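Side-chain contacts in putative N-acetylneuraminate lyase (PDB 6RB7), which is a putative lyase of unconfirmed function that belongs to the dihydrodipicolinate synthetase family of (beta/alpha)8-barrel proteins and is found as an assembly of four chains: residues D91-L96 / S121-R126; H127-G132 / A162-F167; Y154-S159 / R189-V194. All coordinates share one frame; numbering follows the deposited sequence.

Contact 1 of 3, residues D91-L96 / S121-R126; sequences DRKIVL and SQELAR
Leu124 sends its two methyl branches to Arg92 and Lys93, joining two neighbouring outer helices of the (beta/alpha)8 barrel, 89-103 and 118-130. The short segments run nearly parallel, at 17°, with their axes 10.7 Å apart, and long side chains bridge the gap. The tight half faces the barrel. There Leu124 CD1 sits over one face of the Arg92 guanidinium, displaced toward its rim and 3.5 Å from Arg92 NE. The two side chains cross at about a right angle, and it is the single methyl CD1 that meets the flat group. A bend in the arginine chain at chi3 (71°) turns the guanidinium to meet that methyl. Arg92 NH2 meanwhile donates to the backbone carbonyls of His112 and Ala114, which helps fix the rotation of the group in its buried place. The other branch, Leu124 CD2, fills the angle between the two residues, 3.8 Å from Lys93 CG and 4.1 Å from Arg92 CB. Val89 and Cys115 also pack on Leu124.

The partly exposed half is looser and rests on charge. Lys93, extended beyond CG, reaches past the leucine toward Glu123, itself extended, and crosses it at about a right angle. Beyond the bridging nitrogen the two chains touch lightly: Lys93 CE lies 4.0 Å from Glu123 CG. His127, one turn further along helix 118-130, also packs against Lys93. In the salt bridge, Lys93 NZ stands 2.9 Å from Glu123 OE2, on its anti side and 29° out of the carboxylate plane.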
loop_
_atom_site.group_PDB
_atom_site.type_symbol
_atom_site.label_atom_id
_atom_site.label_comp_id
_atom_site.label_asym_id
_atom_site.label_seq_id
_atom_site.Cartn_x
_atom_site.Cartn_y
_atom_site.Cartn_z
ATOM N N ASP A 91 -32.035 -3.999 13.054
ATOM C CA ASP A 91 -31.249 -3.440 14.178
ATOM C C ASP A 91 -31.110 -1.927 13.990
ATOM O O ASP A 91 -31.304 -1.144 14.935
ATOM C CB ASP A 91 -29.855 -4.066 14.217
ATOM C CG ASP A 91 -29.736 -5.514 14.661
ATOM O OD1 ASP A 91 -30.686 -5.996 15.360
ATOM O OD2 ASP A 91 -28.697 -6.160 14.295
ATOM N N ARG A 92 -30.712 -1.520 12.777
ATOM C CA ARG A 92 -30.405 -0.103 12.504
ATOM C C ARG A 92 -31.685 0.738 12.552
ATOM O O ARG A 92 -31.623 1.922 12.979
ATOM C CB ARG A 92 -29.645 0.011 11.189
ATOM C CG ARG A 92 -28.243 -0.565 11.351
ATOM C CD ARG A 92 -27.509 -0.742 10.035
ATOM N NE ARG A 92 -27.106 0.497 9.414
ATOM C CZ ARG A 92 -26.276 0.565 8.370
ATOM N NH1 ARG A 92 -25.806 -0.555 7.842
ATOM N NH2 ARG A 92 -25.929 1.758 7.898
ATOM N N LYS A 93 -32.809 0.195 12.123
ATOM C CA LYS A 93 -34.096 0.899 12.253
ATOM C C LYS A 93 -34.437 1.101 13.728
ATOM O O LYS A 93 -34.820 2.223 14.098
ATOM C CB LYS A 93 -35.206 0.102 11.581
ATOM C CG LYS A 93 -35.168 0.146 10.074
ATOM C CD LYS A 93 -36.331 -0.624 9.479
ATOM C CE LYS A 93 -36.365 -0.588 7.974
ATOM N NZ LYS A 93 -37.485 -1.429 7.452
ATOM N N ILE A 94 -34.268 0.070 14.548
ATOM C CA ILE A 94 -34.569 0.164 15.996
ATOM C C ILE A 94 -33.679 1.242 16.634
ATOM O O ILE A 94 -34.178 2.083 17.395
ATOM C CB ILE A 94 -34.458 -1.199 16.668
ATOM C CG1 ILE A 94 -35.582 -2.111 16.121
ATOM C CG2 ILE A 94 -34.520 -1.039 18.186
ATOM C CD1 ILE A 94 -35.411 -3.538 16.479
ATOM N N VAL A 95 -32.390 1.274 16.288
ATOM C CA VAL A 95 -31.522 2.311 16.867
ATOM C C VAL A 95 -32.073 3.694 16.516
ATOM O O VAL A 95 -32.226 4.551 17.405
ATOM C CB VAL A 95 -30.059 2.150 16.392
ATOM C CG1 VAL A 95 -29.237 3.346 16.771
ATOM C CG2 VAL A 95 -29.455 0.853 16.919
ATOM N N LEU A 96 -32.320 3.953 15.233
ATOM C CA LEU A 96 -32.668 5.320 14.808
ATOM C C LEU A 96 -34.050 5.714 15.391
ATOM O O LEU A 96 -34.193 6.852 15.815
ATOM C CB LEU A 96 -32.631 5.447 13.296
ATOM C CG LEU A 96 -32.901 6.847 12.778
ATOM C CD1 LEU A 96 -31.799 7.833 13.240
ATOM C CD2 LEU A 96 -32.978 6.821 11.264
ATOM N N SER A 121 -29.519 -0.420 1.698
ATOM C CA SER A 121 -29.170 1.012 1.889
ATOM C C SER A 121 -30.377 1.911 1.553
ATOM O O SER A 121 -30.629 2.909 2.257
ATOM C CB SER A 121 -27.980 1.365 1.036
ATOM O OG SER A 121 -26.872 0.478 1.254
ATOM N N GLN A 122 -31.068 1.630 0.443
ATOM C CA GLN A 122 -32.257 2.401 0.045
ATOM C C GLN A 122 -33.357 2.222 1.098
ATOM O O GLN A 122 -34.048 3.231 1.431
ATOM C CB GLN A 122 -32.738 1.898 -1.313
ATOM C CG GLN A 122 -31.836 2.292 -2.493
ATOM C CD GLN A 122 -32.266 1.570 -3.743
ATOM O OE1 GLN A 122 -32.322 0.341 -3.767
ATOM N NE2 GLN A 122 -32.524 2.325 -4.811
ATOM N N GLU A 123 -33.508 1.035 1.657
ATOM C CA GLU A 123 -34.544 0.775 2.698
ATOM C C GLU A 123 -34.243 1.643 3.913
ATOM O O GLU A 123 -35.170 2.315 4.459
ATOM C CB GLU A 123 -34.615 -0.713 3.013
ATOM C CG GLU A 123 -35.569 -1.061 4.094
ATOM C CD GLU A 123 -35.809 -2.565 4.312
ATOM O OE1 GLU A 123 -35.051 -3.413 3.736
ATOM O OE2 GLU A 123 -36.736 -2.903 5.116
ATOM N N LEU A 124 -32.971 1.702 4.351
ATOM C CA LEU A 124 -32.644 2.528 5.510
ATOM C C LEU A 124 -32.769 4.006 5.178
ATOM O O LEU A 124 -33.148 4.756 6.073
ATOM C CB LEU A 124 -31.238 2.159 6.007
ATOM C CG LEU A 124 -31.150 0.816 6.713
ATOM C CD1 LEU A 124 -29.722 0.505 7.075
ATOM C CD2 LEU A 124 -32.046 0.747 7.964
ATOM N N ALA A 125 -32.431 4.432 3.969
ATOM C CA ALA A 125 -32.576 5.842 3.554
ATOM C C ALA A 125 -34.051 6.258 3.675
ATOM O O ALA A 125 -34.337 7.330 4.217
ATOM C CB ALA A 125 -32.032 6.054 2.168
ATOM N N ARG A 126 -34.942 5.461 3.113
ATOM C CA ARG A 126 -36.391 5.780 3.109
ATOM C C ARG A 126 -36.874 5.838 4.550
ATOM O O ARG A 126 -37.630 6.778 4.891
ATOM C CB ARG A 126 -37.138 4.711 2.309
ATOM C CG ARG A 126 -38.633 4.937 2.172
ATOM C CD ARG A 126 -39.166 3.781 1.303
ATOM N NE ARG A 126 -38.606 3.874 -0.066
ATOM C CZ ARG A 126 -37.659 3.092 -0.630
ATOM N NH1 ARG A 126 -37.127 2.062 0.012
ATOM N NH2 ARG A 126 -37.234 3.356 -1.858
#

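Contact 2 of 3, residues H127-G132 / A162-F167; sequences HAEGLG and APNTDF
A type I beta turn from Ala162 to Thr165, in the loop that leads from helix 148-160 into strand 166-171 of the barrel, grips the carboxylate of Glu129 near the C-terminal end of helix 118-130. Glu129 reaches it as a straight arm: CG is anti to the backbone N (chi1 178°) and the chain stays extended beyond it. Its OE1 is held twice. Thr165 OG1 donates to the anti lone pair of Glu129 OE1 over 2.7 Å, while the backbone N of Asn164 donates to Glu129 OE1 over 2.8 Å from the syn side, 19° out of the carboxylate plane. The second oxygen takes a longer bond: Asn164 ND2 lies 3.2 Å from Glu129 OE2 and approaches from above the carboxylate plane, 44° out of it. Asn164 thus grasps both oxygens, one with its backbone and one with its amide, and the three bonds together fix the rotation of the carboxylate. Donors gathered in this way would be expected to favour its ionised form.

Nonpolar atoms fill in around the polar grip. Ala162 CB packs 3.9 Å from Glu129 CB, and the ring of Pro163 comes in across the glutamate, with its CD 3.6 Å from Glu129 OE2. Thr165 and Glu129 lie alongside, pointing opposite ways. The turn itself is closed by Thr165 N donating to Ala162 O. Gly132, the first residue to leave helical angles, has positive phi, and its N bonds back to Glu129 O over 3.0 Å. Here a helix ending in a Schellman motif meets a type I turn that leads into barrel strand 166-171.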
loop_
_atom_site.group_PDB
_atom_site.type_symbol
_atom_site.label_atom_id
_atom_site.label_comp_id
_atom_site.label_asym_id
_atom_site.label_seq_id
_atom_site.Cartn_x
_atom_site.Cartn_y
_atom_site.Cartn_z
ATOM N N HIS A 127 -36.455 4.882 5.383
ATOM C CA HIS A 127 -36.854 4.837 6.803
ATOM C C HIS A 127 -36.377 6.108 7.512
ATOM O O HIS A 127 -37.150 6.706 8.301
ATOM C CB HIS A 127 -36.365 3.544 7.430
ATOM C CG HIS A 127 -36.574 3.468 8.894
ATOM N ND1 HIS A 127 -35.600 3.881 9.790
ATOM C CD2 HIS A 127 -37.610 2.992 9.616
ATOM C CE1 HIS A 127 -36.047 3.638 11.008
ATOM N NE2 HIS A 127 -37.277 3.091 10.937
ATOM N N ALA A 128 -35.127 6.520 7.262
ATOM C CA ALA A 128 -34.546 7.706 7.907
ATOM C C ALA A 128 -35.296 8.972 7.495
ATOM O O ALA A 128 -35.582 9.826 8.362
ATOM C CB ALA A 128 -33.045 7.778 7.619
ATOM N N GLU A 129 -35.614 9.124 6.217
ATOM C CA GLU A 129 -36.367 10.301 5.750
ATOM C C GLU A 129 -37.759 10.271 6.415
ATOM O O GLU A 129 -38.270 11.339 6.826
ATOM C CB GLU A 129 -36.445 10.351 4.244
ATOM C CG GLU A 129 -37.259 11.542 3.796
ATOM C CD GLU A 129 -37.118 11.908 2.333
ATOM O OE1 GLU A 129 -36.069 12.407 1.932
ATOM O OE2 GLU A 129 -38.087 11.711 1.614
ATOM N N GLY A 130 -38.332 9.110 6.579
ATOM C CA GLY A 130 -39.645 8.970 7.245
ATOM C C GLY A 130 -39.618 9.479 8.673
ATOM O O GLY A 130 -40.673 9.940 9.179
ATOM N N LEU A 131 -38.472 9.410 9.350
ATOM C CA LEU A 131 -38.324 9.899 10.741
ATOM C C LEU A 131 -37.859 11.352 10.794
ATOM O O LEU A 131 -37.685 11.849 11.913
ATOM C CB LEU A 131 -37.321 8.991 11.470
ATOM C CG LEU A 131 -37.835 7.582 11.753
ATOM C CD1 LEU A 131 -36.749 6.793 12.455
ATOM C CD2 LEU A 131 -39.077 7.620 12.643
ATOM N N GLY A 132 -37.549 11.982 9.661
ATOM C CA GLY A 132 -37.188 13.409 9.624
ATOM C C GLY A 132 -35.775 13.660 10.134
ATOM O O GLY A 132 -35.510 14.714 10.758
ATOM N N ALA A 162 -34.240 8.847 -0.400
ATOM C CA ALA A 162 -34.482 9.912 0.597
ATOM C C ALA A 162 -34.342 11.236 -0.121
ATOM O O ALA A 162 -33.446 12.044 0.155
ATOM C CB ALA A 162 -33.532 9.808 1.757
ATOM N N PRO A 163 -35.217 11.494 -1.113
ATOM C CA PRO A 163 -34.967 12.568 -2.061
ATOM C C PRO A 163 -35.108 13.979 -1.500
ATOM O O PRO A 163 -34.764 14.929 -2.225
ATOM C CB PRO A 163 -36.007 12.286 -3.151
ATOM C CG PRO A 163 -37.128 11.642 -2.409
ATOM C CD PRO A 163 -36.451 10.731 -1.406
ATOM N N ASN A 164 -35.620 14.111 -0.283
ATOM C CA ASN A 164 -35.806 15.423 0.380
ATOM C C ASN A 164 -34.775 15.595 1.485
ATOM O O ASN A 164 -34.953 16.507 2.303
ATOM C CB ASN A 164 -37.224 15.501 0.963
ATOM C CG ASN A 164 -38.239 15.321 -0.139
ATOM O OD1 ASN A 164 -38.279 16.152 -1.049
ATOM N ND2 ASN A 164 -38.988 14.222 -0.108
ATOM N N THR A 165 -33.743 14.742 1.537
ATOM C CA THR A 165 -32.825 14.676 2.693
ATOM C C THR A 165 -31.399 15.038 2.265
ATOM O O THR A 165 -30.905 14.485 1.289
ATOM C CB THR A 165 -32.903 13.325 3.397
ATOM O OG1 THR A 165 -34.251 13.081 3.818
ATOM C CG2 THR A 165 -32.065 13.286 4.646
ATOM N N ASP A 166 -30.747 15.884 3.053
ATOM C CA ASP A 166 -29.305 16.181 2.897
ATOM C C ASP A 166 -28.488 14.874 2.888
ATOM O O ASP A 166 -28.818 13.926 3.612
ATOM C CB ASP A 166 -28.794 17.071 4.009
ATOM C CG ASP A 166 -29.338 18.492 4.021
ATOM O OD1 ASP A 166 -29.911 18.940 2.999
ATOM O OD2 ASP A 166 -29.162 19.148 5.037
ATOM N N PHE A 167 -27.418 14.849 2.099
ATOM C CA PHE A 167 -26.611 13.624 1.890
ATOM C C PHE A 167 -25.141 13.962 2.157
ATOM O O PHE A 167 -24.563 14.891 1.544
ATOM C CB PHE A 167 -26.776 13.085 0.483
ATOM C CG PHE A 167 -26.149 11.739 0.244
ATOM C CD1 PHE A 167 -24.796 11.613 -0.023
ATOM C CD2 PHE A 167 -26.932 10.600 0.240
ATOM C CE1 PHE A 167 -24.241 10.360 -0.264
ATOM C CE2 PHE A 167 -26.371 9.348 0.020
ATOM C CZ PHE A 167 -25.031 9.236 -0.243
#

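Contact 3 of 3, residues Y154-S159 / R189-V194; sequences YWNAIS and RKNPNV
Asn191 reaches across to Ser159 and Asn156 of helix 148-160. Its CB faces the amide of Asn156. Beyond it CG lies anti to the backbone N (chi1 176°), which carries the amide out toward the helix and puts Asn191 CG 3.9 Å from Ser159 OG. The tip then divides its work. OD1 turns back to its own loop, and Asn191 OD1 accepts from Asn193 N over 2.9 Å, with the donor tilted 29° from the carbonyl plane; this closes an Asx turn. ND2 points the other way: Asn191 ND2 donates to Ser159 OG over 3.0 Å, nearly straight at 168° and with the acceptor close to the amide plane. Gripped from both ends, the amide has its rotation fixed.

The loop lies between helix 182-188 and strand 194-199 of the (beta/alpha)8 barrel, so the bond ties helix 148-160 to the start of strand 194-199, the second barrel strand after that helix. A type I turn overlaps the Asx turn here, with Val194 N donating to Asn191 O. The side chains of Asn156 and Asn191 run antiparallel alongside each other, with their amide planes inclined, and Met188 packs on Asn156.

Ser159 OG, besides accepting from Asn191, is 2.7 Å from the oxygen of a water. That water also accepts a weak bond, 3.3 Å, from Asn193 ND2 to the water oxygen; the stronger partner of that ND2 is Pro163 O. Asn193 CB packs 3.9 Å from Ser159 OG, beside the water bridge.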
loop_
_atom_site.group_PDB
_atom_site.type_symbol
_atom_site.label_atom_id
_atom_site.label_comp_id
_atom_site.label_asym_id
_atom_site.label_seq_id
_atom_site.Cartn_x
_atom_site.Cartn_y
_atom_site.Cartn_z
ATOM N N TYR A 154 -24.330 3.996 -6.632
ATOM C CA TYR A 154 -24.715 3.516 -5.294
ATOM C C TYR A 154 -25.184 4.705 -4.451
ATOM O O TYR A 154 -26.295 4.714 -3.917
ATOM C CB TYR A 154 -23.534 2.807 -4.673
ATOM C CG TYR A 154 -23.611 2.382 -3.225
ATOM C CD1 TYR A 154 -24.319 1.270 -2.809
ATOM C CD2 TYR A 154 -22.821 3.027 -2.271
ATOM C CE1 TYR A 154 -24.236 0.807 -1.501
ATOM C CE2 TYR A 154 -22.747 2.589 -0.955
ATOM C CZ TYR A 154 -23.447 1.462 -0.570
ATOM O OH TYR A 154 -23.361 0.964 0.700
ATOM N N TRP A 155 -24.360 5.744 -4.356
ATOM C CA TRP A 155 -24.726 6.939 -3.547
ATOM C C TRP A 155 -25.984 7.608 -4.097
ATOM O O TRP A 155 -26.834 8.025 -3.309
ATOM C CB TRP A 155 -23.555 7.890 -3.453
ATOM C CG TRP A 155 -22.435 7.383 -2.599
ATOM C CD1 TRP A 155 -22.513 6.507 -1.562
ATOM C CD2 TRP A 155 -21.050 7.763 -2.696
ATOM N NE1 TRP A 155 -21.272 6.343 -1.001
ATOM C CE2 TRP A 155 -20.368 7.133 -1.647
ATOM C CE3 TRP A 155 -20.327 8.626 -3.535
ATOM C CZ2 TRP A 155 -18.985 7.243 -1.462
ATOM C CZ3 TRP A 155 -18.978 8.760 -3.335
ATOM C CH2 TRP A 155 -18.315 8.071 -2.322
ATOM N N ASN A 156 -26.064 7.756 -5.406
ATOM C CA ASN A 156 -27.236 8.416 -6.014
ATOM C C ASN A 156 -28.490 7.572 -5.779
ATOM O O ASN A 156 -29.588 8.173 -5.630
ATOM C CB ASN A 156 -26.976 8.803 -7.460
ATOM C CG ASN A 156 -26.116 10.037 -7.577
ATOM O OD1 ASN A 156 -25.229 10.079 -8.473
ATOM N ND2 ASN A 156 -26.344 11.019 -6.736
ATOM N N ALA A 157 -28.398 6.249 -5.794
ATOM C CA ALA A 157 -29.557 5.370 -5.543
ATOM C C ALA A 157 -30.016 5.542 -4.119
ATOM O O ALA A 157 -31.230 5.623 -3.826
ATOM C CB ALA A 157 -29.256 3.927 -5.844
ATOM N N ILE A 158 -29.056 5.609 -3.188
ATOM C CA ILE A 158 -29.397 5.808 -1.765
ATOM C C ILE A 158 -30.054 7.190 -1.616
ATOM O O ILE A 158 -31.117 7.295 -0.972
ATOM C CB ILE A 158 -28.116 5.674 -0.907
ATOM C CG1 ILE A 158 -27.598 4.240 -0.976
ATOM C CG2 ILE A 158 -28.379 6.112 0.516
ATOM C CD1 ILE A 158 -26.204 4.051 -0.394
ATOM N N SER A 159 -29.479 8.220 -2.223
ATOM C CA SER A 159 -30.009 9.593 -2.126
ATOM C C SER A 159 -31.436 9.631 -2.718
ATOM O O SER A 159 -32.302 10.319 -2.128
ATOM C CB SER A 159 -29.089 10.545 -2.812
ATOM O OG SER A 159 -29.636 11.875 -2.805
ATOM N N ARG A 189 -21.391 16.298 -6.807
ATOM C CA ARG A 189 -21.925 17.658 -6.540
ATOM C C ARG A 189 -23.025 17.992 -7.554
ATOM O O ARG A 189 -23.749 18.988 -7.341
ATOM C CB ARG A 189 -20.789 18.685 -6.529
ATOM C CG ARG A 189 -19.928 18.599 -5.276
ATOM C CD ARG A 189 -19.054 19.834 -5.063
ATOM N NE ARG A 189 -18.283 20.331 -6.199
ATOM C CZ ARG A 189 -17.054 19.930 -6.540
ATOM N NH1 ARG A 189 -16.465 18.967 -5.885
ATOM N NH2 ARG A 189 -16.435 20.457 -7.569
ATOM N N LYS A 190 -23.197 17.189 -8.588
ATOM C CA LYS A 190 -24.350 17.321 -9.522
ATOM C C LYS A 190 -25.656 16.986 -8.819
ATOM O O LYS A 190 -26.714 17.433 -9.287
ATOM C CB LYS A 190 -24.181 16.428 -10.739
ATOM C CG LYS A 190 -23.046 16.838 -11.664
ATOM C CD LYS A 190 -22.817 15.898 -12.791
ATOM C CE LYS A 190 -21.696 16.363 -13.697
ATOM N NZ LYS A 190 -21.433 15.342 -14.744
ATOM N N ASN A 191 -25.602 16.201 -7.738
ATOM C CA ASN A 191 -26.789 15.867 -6.933
ATOM C C ASN A 191 -26.959 16.994 -5.917
ATOM O O ASN A 191 -26.115 17.162 -5.021
ATOM C CB ASN A 191 -26.585 14.523 -6.228
ATOM C CG ASN A 191 -27.698 14.125 -5.295
ATOM O OD1 ASN A 191 -28.465 14.973 -4.854
ATOM N ND2 ASN A 191 -27.763 12.825 -4.998
ATOM N N PRO A 192 -28.031 17.783 -5.968
ATOM C CA PRO A 192 -28.155 18.966 -5.111
ATOM C C PRO A 192 -28.322 18.606 -3.627
ATOM O O PRO A 192 -28.124 19.468 -2.815
ATOM C CB PRO A 192 -29.438 19.666 -5.639
ATOM C CG PRO A 192 -30.207 18.583 -6.266
ATOM C CD PRO A 192 -29.184 17.634 -6.878
ATOM N N ASN A 193 -28.690 17.370 -3.317
ATOM C CA ASN A 193 -28.846 16.935 -1.912
ATOM C C ASN A 193 -27.488 16.741 -1.240
ATOM O O ASN A 193 -27.441 16.749 -0.017
ATOM C CB ASN A 193 -29.662 15.657 -1.775
ATOM C CG ASN A 193 -31.117 15.911 -2.127
ATOM O OD1 ASN A 193 -31.456 16.980 -2.630
ATOM N ND2 ASN A 193 -31.956 14.922 -1.953
ATOM N N VAL A 194 -26.425 16.550 -2.002
ATOM C CA VAL A 194 -25.064 16.362 -1.395
ATOM C C VAL A 194 -24.673 17.675 -0.717
ATOM O O VAL A 194 -24.589 18.701 -1.387
ATOM C CB VAL A 194 -24.036 15.900 -2.425
ATOM C CG1 VAL A 194 -22.643 15.873 -1.828
ATOM C CG2 VAL A 194 -24.403 14.492 -2.944
HETATM O O HOH W 1 -30.657 12.323 -0.320
#

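How the contacts relate
Contacts 1 and 2 follow one another along helix 118-130, with centres about 11 Å apart; Leu96 CD2 of the first packs 3.8 Å from Ala128 CB of the second. The centre of contact 3 is about 12 Å from that of contact 2 and about 18 Å from that of contact 1, and its segments alternate with those of contact 2 along the chain. The backbones of contacts 2 and 3 meet: Phe167 N is 2.8 Å from Asn193 O, a probable hydrogen bond joining the start of strand 166-171 to the residue just before strand 194-199. Contacts 1 and 3 meet where Ala125 CB lies 3.5 Å from Ile158 O. None includes the bicine-lining residues Ala260, Gly261 and Lys262.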